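Long-range contacts in protein YPL144W (Saccharomyces cerevisiae, PDB 2Z5B), which takes part in assembling the yeast 20S proteasome as a chaperone, in a heterodimer with IRC25, by promoting formation of the alpha-ring: residues A[5-10]-A[30-35]; A[62-67]-A[86-91]; A[105-110]-A[140-145]. All coordinates share one frame; numbering follows the deposited sequence.

Interaction 1. Residues A[5-10]-A[30-35]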
loop_
_atom_site.group_PDB
_atom_site.type_symbol
_atom_site.label_atom_id
_atom_site.label_comp_id
_atom_site.label_asym_id
_atom_site.label_seq_id
_atom_site.Cartn_x
_atom_site.Cartn_y
_atom_site.Cartn_z
ATOM N N LEU A 5 11.344 8.027 11.166
ATOM C CA LEU A 5 10.021 8.351 11.722
ATOM C C LEU A 5 9.012 7.220 11.599
ATOM O O LEU A 5 8.003 7.202 12.305
ATOM C CB LEU A 5 9.454 9.598 11.057
ATOM C CG LEU A 5 10.234 10.890 11.294
ATOM C CD1 LEU A 5 9.997 11.836 10.130
ATOM C CD2 LEU A 5 9.831 11.514 12.616
ATOM N N VAL A 6 9.281 6.293 10.688
ATOM C CA VAL A 6 8.413 5.130 10.484
ATOM C C VAL A 6 9.267 3.879 10.488
ATOM O O VAL A 6 10.470 3.966 10.268
ATOM C CB VAL A 6 7.588 5.228 9.167
ATOM C CG1 VAL A 6 6.499 6.253 9.304
ATOM C CG2 VAL A 6 8.465 5.550 7.966
ATOM N N LYS A 7 8.670 2.730 10.780
ATOM C CA LYS A 7 9.349 1.456 10.573
ATOM C C LYS A 7 8.362 0.355 10.200
ATOM O O LYS A 7 7.180 0.411 10.574
ATOM C CB LYS A 7 10.132 1.035 11.814
ATOM C CG LYS A 7 9.358 0.261 12.842
ATOM C CD LYS A 7 8.658 1.158 13.820
ATOM C CE LYS A 7 8.741 0.535 15.194
ATOM N NZ LYS A 7 10.094 0.779 15.783
ATOM N N THR A 8 8.835 -0.649 9.475
ATOM C CA THR A 8 7.963 -1.797 9.287
ATOM C C THR A 8 8.528 -3.036 9.908
ATOM O O THR A 8 9.762 -3.240 9.974
ATOM C CB THR A 8 7.342 -1.968 7.835
ATOM O OG1 THR A 8 7.699 -3.207 7.216
ATOM C CG2 THR A 8 7.608 -0.815 6.957
ATOM N N ILE A 9 7.607 -3.829 10.436
ATOM C CA ILE A 9 7.946 -5.050 11.112
ATOM C C ILE A 9 7.184 -6.198 10.457
ATOM O O ILE A 9 6.104 -5.988 9.884
ATOM C CB ILE A 9 7.626 -4.920 12.613
ATOM C CG1 ILE A 9 6.130 -4.611 12.822
ATOM C CG2 ILE A 9 8.465 -3.776 13.234
ATOM C CD1 ILE A 9 5.703 -4.676 14.257
ATOM N N SER A 10 7.771 -7.391 10.515
ATOM C CA SER A 10 7.138 -8.624 10.046
ATOM C C SER A 10 6.964 -9.499 11.276
ATOM O O SER A 10 7.913 -9.684 12.052
ATOM C CB SER A 10 8.025 -9.353 9.021
ATOM O OG SER A 10 8.060 -8.667 7.772
ATOM N N LEU A 30 4.550 1.360 10.924
ATOM C CA LEU A 30 4.197 2.038 12.159
ATOM C C LEU A 30 5.049 3.284 12.396
ATOM O O LEU A 30 6.227 3.304 12.013
ATOM C CB LEU A 30 4.408 1.080 13.346
ATOM C CG LEU A 30 3.661 -0.258 13.362
ATOM C CD1 LEU A 30 4.148 -1.143 14.485
ATOM C CD2 LEU A 30 2.152 -0.015 13.495
ATOM N N PRO A 31 4.461 4.326 13.019
ATOM C CA PRO A 31 5.270 5.439 13.542
ATOM C C PRO A 31 6.287 4.895 14.531
ATOM O O PRO A 31 5.936 4.054 15.369
ATOM C CB PRO A 31 4.245 6.309 14.287
ATOM C CG PRO A 31 3.043 5.436 14.477
ATOM C CD PRO A 31 3.026 4.530 13.282
ATOM N N ALA A 32 7.534 5.348 14.419
ATOM C CA ALA A 32 8.602 4.908 15.325
ATOM C C ALA A 32 8.448 5.561 16.691
ATOM O O ALA A 32 8.839 4.988 17.719
ATOM C CB ALA A 32 9.951 5.233 14.745
ATOM N N ASP A 33 7.868 6.761 16.677
ATOM C CA ASP A 33 7.640 7.571 17.864
ATOM C C ASP A 33 6.148 7.820 17.945
ATOM O O ASP A 33 5.546 8.305 16.989
ATOM C CB ASP A 33 8.393 8.900 17.746
ATOM C CG ASP A 33 7.977 9.714 16.512
ATOM O OD1 ASP A 33 7.873 10.953 16.637
ATOM O OD2 ASP A 33 7.751 9.124 15.419
ATOM N N ASP A 34 5.531 7.492 19.073
ATOM C CA ASP A 34 4.076 7.496 19.082
ATOM C C ASP A 34 3.347 8.096 20.280
ATOM O O ASP A 34 3.470 7.632 21.426
ATOM C CB ASP A 34 3.537 6.090 18.796
ATOM C CG ASP A 34 3.935 5.093 19.851
ATOM O OD1 ASP A 34 5.150 4.836 20.005
ATOM O OD2 ASP A 34 3.027 4.577 20.536
ATOM N N ARG A 35 2.611 9.159 19.979
ATOM C CA ARG A 35 1.345 9.442 20.631
ATOM C C ARG A 35 0.296 9.292 19.519
ATOM O O ARG A 35 0.461 8.448 18.626
ATOM C CB ARG A 35 1.323 10.834 21.274
ATOM C CG ARG A 35 2.002 10.886 22.641
ATOM C CD ARG A 35 1.261 11.811 23.603
ATOM N NE ARG A 35 1.861 11.807 24.938
ATOM C CZ ARG A 35 1.520 10.980 25.923
ATOM N NH1 ARG A 35 0.570 10.070 25.741
ATOM N NH2 ARG A 35 2.132 11.065 27.098
#
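At the open end of the beta hairpin formed by strands 6-13 and 24-31, far from its connecting loop, Val6 and Lys7 run antiparallel to Pro31 and Leu30. Lys7 and Leu30 make the hydrogen-bonded pair: Lys7 N reaches Leu30 O at 2.8 Å, and Leu30 N returns the bond to Lys7 O at the same length. Val6 faces Pro31 as a non-hydrogen-bonded pair, where Val6 CA comes within 3.2 Å of Leu30 O in a CA-H...O contact. One more bond follows as the strand gives way to loop: Ala32 N donates almost straight (175°) to Leu5 O, but the donor stands well above the carbonyl plane, consistent with the chain leaving the strand here. The methyl of Ala32 rests against that same carbonyl. Across the Lys7-Leu30 pair, the lysine chain leaves with CG between backbone N and carbonyl carbon (chi1 87°) and then bends, which lays CD over the partner backbone, 4.0 Å from Ala32 CA. Asp33 OD2 is buried near Leu5 O with no polar partner in the model. The chain of YLR021W joins in here: its Glu26 accepts a hydrogen bond from Leu5 N, and its Gly46 packs on Val6. Leu30 instead lies against Leu145 and Glu148 of helix 134-149, and it is on this side that Ile9 CD1 comes across to Leu30 CD1 at 3.9 Å.

Interaction 2. Residues A[62-67]-A[86-91]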
loop_
_atom_site.group_PDB
_atom_site.type_symbol
_atom_site.label_atom_id
_atom_site.label_comp_id
_atom_site.label_asym_id
_atom_site.label_seq_id
_atom_site.Cartn_x
_atom_site.Cartn_y
_atom_site.Cartn_z
ATOM N N TYR A 62 -8.433 -3.586 0.549
ATOM C CA TYR A 62 -7.557 -2.516 1.068
ATOM C C TYR A 62 -8.505 -1.487 1.632
ATOM O O TYR A 62 -9.301 -0.909 0.874
ATOM C CB TYR A 62 -6.756 -1.865 -0.069
ATOM C CG TYR A 62 -5.581 -0.990 0.346
ATOM C CD1 TYR A 62 -4.854 -1.243 1.530
ATOM C CD2 TYR A 62 -5.157 0.058 -0.466
ATOM C CE1 TYR A 62 -3.766 -0.450 1.876
ATOM C CE2 TYR A 62 -4.067 0.849 -0.120
ATOM C CZ TYR A 62 -3.364 0.578 1.040
ATOM O OH TYR A 62 -2.282 1.371 1.401
ATOM N N TYR A 63 -8.461 -1.293 2.945
ATOM C CA TYR A 63 -9.432 -0.444 3.635
ATOM C C TYR A 63 -8.734 0.702 4.342
ATOM O O TYR A 63 -7.698 0.489 4.943
ATOM C CB TYR A 63 -10.207 -1.254 4.675
ATOM C CG TYR A 63 -11.649 -0.805 4.788
ATOM C CD1 TYR A 63 -12.012 0.272 5.599
ATOM C CD2 TYR A 63 -12.643 -1.452 4.075
ATOM C CE1 TYR A 63 -13.358 0.696 5.669
ATOM C CE2 TYR A 63 -13.972 -1.059 4.160
ATOM C CZ TYR A 63 -14.318 0.017 4.949
ATOM O OH TYR A 63 -15.646 0.395 5.009
ATOM N N TYR A 64 -9.325 1.901 4.292
ATOM C CA TYR A 64 -8.777 3.086 4.934
ATOM C C TYR A 64 -9.717 3.641 6.000
ATOM O O TYR A 64 -10.922 3.717 5.760
ATOM C CB TYR A 64 -8.554 4.159 3.862
ATOM C CG TYR A 64 -8.035 5.482 4.384
ATOM C CD1 TYR A 64 -6.755 5.585 4.911
ATOM C CD2 TYR A 64 -8.816 6.649 4.314
ATOM C CE1 TYR A 64 -6.260 6.789 5.386
ATOM C CE2 TYR A 64 -8.313 7.872 4.799
ATOM C CZ TYR A 64 -7.025 7.922 5.308
ATOM O OH TYR A 64 -6.502 9.099 5.802
ATOM N N ALA A 65 -9.170 4.049 7.156
ATOM C CA ALA A 65 -9.931 4.814 8.157
ATOM C C ALA A 65 -9.099 5.915 8.803
ATOM O O ALA A 65 -7.874 5.832 8.855
ATOM C CB ALA A 65 -10.508 3.905 9.228
ATOM N N ILE A 66 -9.780 6.943 9.302
ATOM C CA ILE A 66 -9.138 8.092 9.908
ATOM C C ILE A 66 -10.148 8.736 10.884
ATOM O O ILE A 66 -11.355 8.720 10.612
ATOM C CB ILE A 66 -8.632 9.100 8.792
ATOM C CG1 ILE A 66 -7.861 10.289 9.398
ATOM C CG2 ILE A 66 -9.781 9.558 7.881
ATOM C CD1 ILE A 66 -7.117 11.155 8.380
ATOM N N PRO A 67 -9.668 9.253 12.038
ATOM C CA PRO A 67 -10.574 9.990 12.921
ATOM C C PRO A 67 -11.127 11.202 12.176
ATOM O O PRO A 67 -10.368 11.898 11.503
ATOM C CB PRO A 67 -9.669 10.426 14.078
ATOM C CG PRO A 67 -8.479 9.484 14.025
ATOM C CD PRO A 67 -8.293 9.203 12.574
ATOM N N ILE A 86 -13.452 3.906 4.457
ATOM C CA ILE A 86 -13.895 3.498 3.138
ATOM C C ILE A 86 -12.977 2.425 2.544
ATOM O O ILE A 86 -11.760 2.444 2.781
ATOM C CB ILE A 86 -14.027 4.735 2.176
ATOM C CG1 ILE A 86 -15.073 4.475 1.086
ATOM C CG2 ILE A 86 -12.669 5.165 1.582
ATOM C CD1 ILE A 86 -15.856 5.725 0.662
ATOM N N PRO A 87 -13.561 1.487 1.770
ATOM C CA PRO A 87 -12.734 0.576 0.988
ATOM C C PRO A 87 -11.978 1.311 -0.112
ATOM O O PRO A 87 -12.572 2.058 -0.906
ATOM C CB PRO A 87 -13.746 -0.403 0.369
ATOM C CG PRO A 87 -15.076 0.237 0.489
ATOM C CD PRO A 87 -15.008 1.214 1.619
ATOM N N LEU A 88 -10.664 1.126 -0.142
ATOM C CA LEU A 88 -9.857 1.662 -1.240
ATOM C C LEU A 88 -9.781 0.649 -2.382
ATOM O O LEU A 88 -9.835 1.016 -3.550
ATOM C CB LEU A 88 -8.467 2.064 -0.742
ATOM C CG LEU A 88 -8.439 3.150 0.350
ATOM C CD1 LEU A 88 -7.016 3.597 0.590
ATOM C CD2 LEU A 88 -9.299 4.358 -0.007
ATOM N N LEU A 89 -9.651 -0.625 -2.049
ATOM C CA LEU A 89 -9.875 -1.678 -3.024
ATOM C C LEU A 89 -10.937 -2.573 -2.413
ATOM O O LEU A 89 -10.666 -3.285 -1.447
ATOM C CB LEU A 89 -8.593 -2.483 -3.304
ATOM C CG LEU A 89 -8.729 -3.597 -4.365
ATOM C CD1 LEU A 89 -8.890 -3.011 -5.750
ATOM C CD2 LEU A 89 -7.548 -4.538 -4.348
ATOM N N ASP A 90 -12.151 -2.498 -2.950
ATOM C CA ASP A 90 -13.295 -3.208 -2.379
ATOM C C ASP A 90 -13.281 -4.688 -2.757
ATOM O O ASP A 90 -12.611 -5.085 -3.708
ATOM C CB ASP A 90 -14.603 -2.531 -2.831
ATOM C CG ASP A 90 -15.739 -2.706 -1.831
ATOM O OD1 ASP A 90 -15.562 -3.442 -0.833
ATOM O OD2 ASP A 90 -16.823 -2.102 -2.045
ATOM N N THR A 91 -13.982 -5.507 -1.978
ATOM C CA THR A 91 -14.238 -6.909 -2.329
ATOM C C THR A 91 -15.745 -7.156 -2.320
ATOM O O THR A 91 -16.470 -6.514 -1.568
ATOM C CB THR A 91 -13.545 -7.923 -1.363
ATOM O OG1 THR A 91 -13.981 -9.259 -1.662
ATOM C CG2 THR A 91 -13.864 -7.623 0.106
#
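Tyr62 O is gripped by two successive amides, Leu88 N at 2.7 Å and Leu89 N at 3.0 Å. The second donor lies in the carbonyl plane on a lone pair, while the first is tilted 15° from it and makes the more bent bond. Tyr62 N closes the pair by donating to Leu89 O, and on the other side of the irregularity Tyr64 and Ile86 exchange two backbone bonds. Tyr63, between them, turns its ring flat over the Ile86-Pro87 peptide: Ile86 C sits 3.5 Å above the ring plane at its centre, and Pro87 N is offset toward the rim. The proline runs beside the tyrosine in the same direction, its CD 3.5 Å from Tyr63 OH. Leu88, turned toward the neighbouring strand, touches two other tyrosines. Its CG meets Tyr64 CB at 3.7 Å, and its CB meets Tyr62 CD2 obliquely at 3.9 Å. CG of Tyr62 is anti to the backbone N (chi1 -166°), which brings CD2 and CE2 alongside Leu88, while the Tyr64 ring leads away. Further out, Arg101 and Ala104 of helix 94-111 pack on Tyr63, whereas the chain of YLR021W hydrogen-bonds Tyr62 OH through Ser144 and Leu88 O through Lys100. Leu88 and Leu89 together facing the single residue Tyr62 make a classic beta bulge, here in the pairing of strand 83-87, outermost within this chain, with strand 58-67.

Interaction 3. Residues A[105-110]-A[140-145]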
loop_
_atom_site.group_PDB
_atom_site.type_symbol
_atom_site.label_atom_id
_atom_site.label_comp_id
_atom_site.label_asym_id
_atom_site.label_seq_id
_atom_site.Cartn_x
_atom_site.Cartn_y
_atom_site.Cartn_z
ATOM N N THR A 105 -11.051 0.376 11.105
ATOM C CA THR A 105 -11.844 1.276 11.946
ATOM C C THR A 105 -11.465 1.160 13.416
ATOM O O THR A 105 -11.279 2.168 14.091
ATOM C CB THR A 105 -13.369 1.039 11.761
ATOM O OG1 THR A 105 -13.692 1.100 10.363
ATOM C CG2 THR A 105 -14.173 2.163 12.442
ATOM N N ILE A 106 -11.335 -0.067 13.911
ATOM C CA ILE A 106 -10.962 -0.271 15.308
ATOM C C ILE A 106 -9.512 0.185 15.595
ATOM O O ILE A 106 -9.241 0.804 16.640
ATOM C CB ILE A 106 -11.206 -1.732 15.777
ATOM C CG1 ILE A 106 -12.709 -2.031 15.797
ATOM C CG2 ILE A 106 -10.663 -1.943 17.198
ATOM C CD1 ILE A 106 -13.059 -3.483 15.498
ATOM N N ILE A 107 -8.593 -0.092 14.672
ATOM C CA ILE A 107 -7.216 0.379 14.841
ATOM C C ILE A 107 -7.171 1.905 14.895
ATOM O O ILE A 107 -6.534 2.476 15.779
ATOM C CB ILE A 107 -6.256 -0.161 13.756
ATOM C CG1 ILE A 107 -6.110 -1.679 13.881
ATOM C CG2 ILE A 107 -4.880 0.501 13.873
ATOM C CD1 ILE A 107 -5.408 -2.334 12.708
ATOM N N SER A 108 -7.865 2.556 13.964
ATOM C CA SER A 108 -7.893 4.013 13.909
ATOM C C SER A 108 -8.473 4.608 15.203
ATOM O O SER A 108 -7.913 5.552 15.758
ATOM C CB SER A 108 -8.673 4.476 12.686
ATOM O OG SER A 108 -8.601 5.881 12.558
ATOM N N GLU A 109 -9.584 4.049 15.679
ATOM C CA GLU A 109 -10.146 4.446 16.975
ATOM C C GLU A 109 -9.146 4.205 18.102
ATOM O O GLU A 109 -8.870 5.101 18.907
ATOM C CB GLU A 109 -11.462 3.703 17.252
ATOM C CG GLU A 109 -12.626 4.228 16.446
ATOM C CD GLU A 109 -13.879 3.372 16.536
ATOM O OE1 GLU A 109 -13.841 2.204 16.076
ATOM O OE2 GLU A 109 -14.910 3.890 17.039
ATOM N N ARG A 110 -8.583 3.002 18.146
ATOM C CA ARG A 110 -7.724 2.614 19.249
ATOM C C ARG A 110 -6.524 3.541 19.388
ATOM O O ARG A 110 -6.129 3.895 20.498
ATOM C CB ARG A 110 -7.288 1.147 19.108
ATOM C CG ARG A 110 -6.476 0.591 20.277
ATOM C CD ARG A 110 -7.154 0.820 21.640
ATOM N NE ARG A 110 -6.352 0.304 22.751
ATOM C CZ ARG A 110 -5.271 0.898 23.255
ATOM N NH1 ARG A 110 -4.827 2.040 22.748
ATOM N NH2 ARG A 110 -4.619 0.336 24.268
ATOM N N LYS A 140 -5.988 -9.866 18.529
ATOM C CA LYS A 140 -4.574 -10.202 18.415
ATOM C C LYS A 140 -3.810 -9.128 17.660
ATOM O O LYS A 140 -2.652 -8.856 17.971
ATOM C CB LYS A 140 -4.352 -11.570 17.761
ATOM C CG LYS A 140 -4.827 -12.781 18.617
ATOM C CD LYS A 140 -4.222 -12.849 20.028
ATOM C CE LYS A 140 -2.996 -13.755 20.070
ATOM N NZ LYS A 140 -2.551 -14.081 21.470
ATOM N N CYS A 141 -4.460 -8.510 16.678
ATOM C CA CYS A 141 -3.804 -7.441 15.924
ATOM C C CYS A 141 -3.689 -6.177 16.759
ATOM O O CYS A 141 -2.678 -5.495 16.706
ATOM C CB CYS A 141 -4.507 -7.183 14.590
ATOM S SG CYS A 141 -4.193 -8.477 13.343
ATOM N N LEU A 142 -4.723 -5.873 17.534
ATOM C CA LEU A 142 -4.665 -4.761 18.487
ATOM C C LEU A 142 -3.558 -4.935 19.528
ATOM O O LEU A 142 -2.798 -4.003 19.813
ATOM C CB LEU A 142 -6.006 -4.621 19.205
ATOM C CG LEU A 142 -7.126 -3.916 18.453
ATOM C CD1 LEU A 142 -8.277 -3.697 19.406
ATOM C CD2 LEU A 142 -6.626 -2.574 17.900
ATOM N N ASP A 143 -3.500 -6.129 20.112
ATOM C CA ASP A 143 -2.451 -6.508 21.047
ATOM C C ASP A 143 -1.046 -6.314 20.500
ATOM O O ASP A 143 -0.187 -5.722 21.155
ATOM C CB ASP A 143 -2.629 -7.963 21.432
ATOM C CG ASP A 143 -3.268 -8.114 22.760
ATOM O OD1 ASP A 143 -4.316 -7.464 22.994
ATOM O OD2 ASP A 143 -2.692 -8.862 23.582
ATOM N N LEU A 144 -0.819 -6.825 19.298
ATOM C CA LEU A 144 0.466 -6.684 18.647
ATOM C C LEU A 144 0.838 -5.214 18.493
ATOM O O LEU A 144 1.933 -4.813 18.870
ATOM C CB LEU A 144 0.440 -7.390 17.285
ATOM C CG LEU A 144 1.703 -7.269 16.439
ATOM C CD1 LEU A 144 2.901 -7.892 17.173
ATOM C CD2 LEU A 144 1.478 -7.957 15.113
ATOM N N LEU A 145 -0.090 -4.427 17.949
ATOM C CA LEU A 145 0.078 -3.001 17.714
ATOM C C LEU A 145 0.319 -2.175 18.983
ATOM O O LEU A 145 1.161 -1.282 18.979
ATOM C CB LEU A 145 -1.124 -2.449 16.934
ATOM C CG LEU A 145 -1.203 -2.960 15.492
ATOM C CD1 LEU A 145 -2.507 -2.533 14.812
ATOM C CD2 LEU A 145 0.014 -2.518 14.672
#
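Leu142 is the bump in this packing of two helices, 94-111 and 134-149, which lie together against strand 41-47 of the sheet. The segments run in roughly the same direction, crossing at -35° with their axes 10.7 Å apart, and the contact is made by branched aliphatic side chains and the base of an arginine. The hollow is made by Ile106, Ile107 and Arg110, and the forked end of Leu142 enters it. Leu142 CD1 comes up to Ile106 CG2 at 3.7 Å, the two side chains meeting nearly at right angles. The other branch, CD2, lies 4.0 Å from Arg110 CG and close to Arg110 CB; it also slides past Ile107 CG1 at 4.1 Å. The leucine's CG stands anti to its carbonyl carbon (chi1 -79°), which carries the fork across to the other helix. One turn on, Leu145 supplies a second bump, whose CD1 is met by three carbons of Ile107. Ile107 thus borders both leucines, while its sheet side packs on Ile41 and Leu43; Phe111 closes in on the same two leucines. Replacing Ile107 with alanine would probably open a gap between the helices, leaving Leu145 CD1 without its main partner here and Leu142 without one wall of its hollow. The tightest meeting across the two segments is that of Ile107 CD1 with Leu145 CD1, 3.6 Å, the side chains crossing at about a right angle.

Interactions 1 and 2 hold the two outermost strands of the chain's sheet to their inner neighbours, with centres 21 Å apart and no atoms touching. Both rest on backbone hydrogen bonds, and both are met by the chain of YLR021W. Interaction 3 lies nearer the middle, about 7 Å from the centre of the chain; it joins helices through apolar side chains and meets no other chain. It also touches both of the others. Leu145 CD2 reaches Leu30 CD2 of interaction 1 at 3.5 Å, and Ser108 OG lies 3.3 Å from Pro67 CD of interaction 2, so the helix pair links the second strand in from one edge of the sheet to the second strand in from the other.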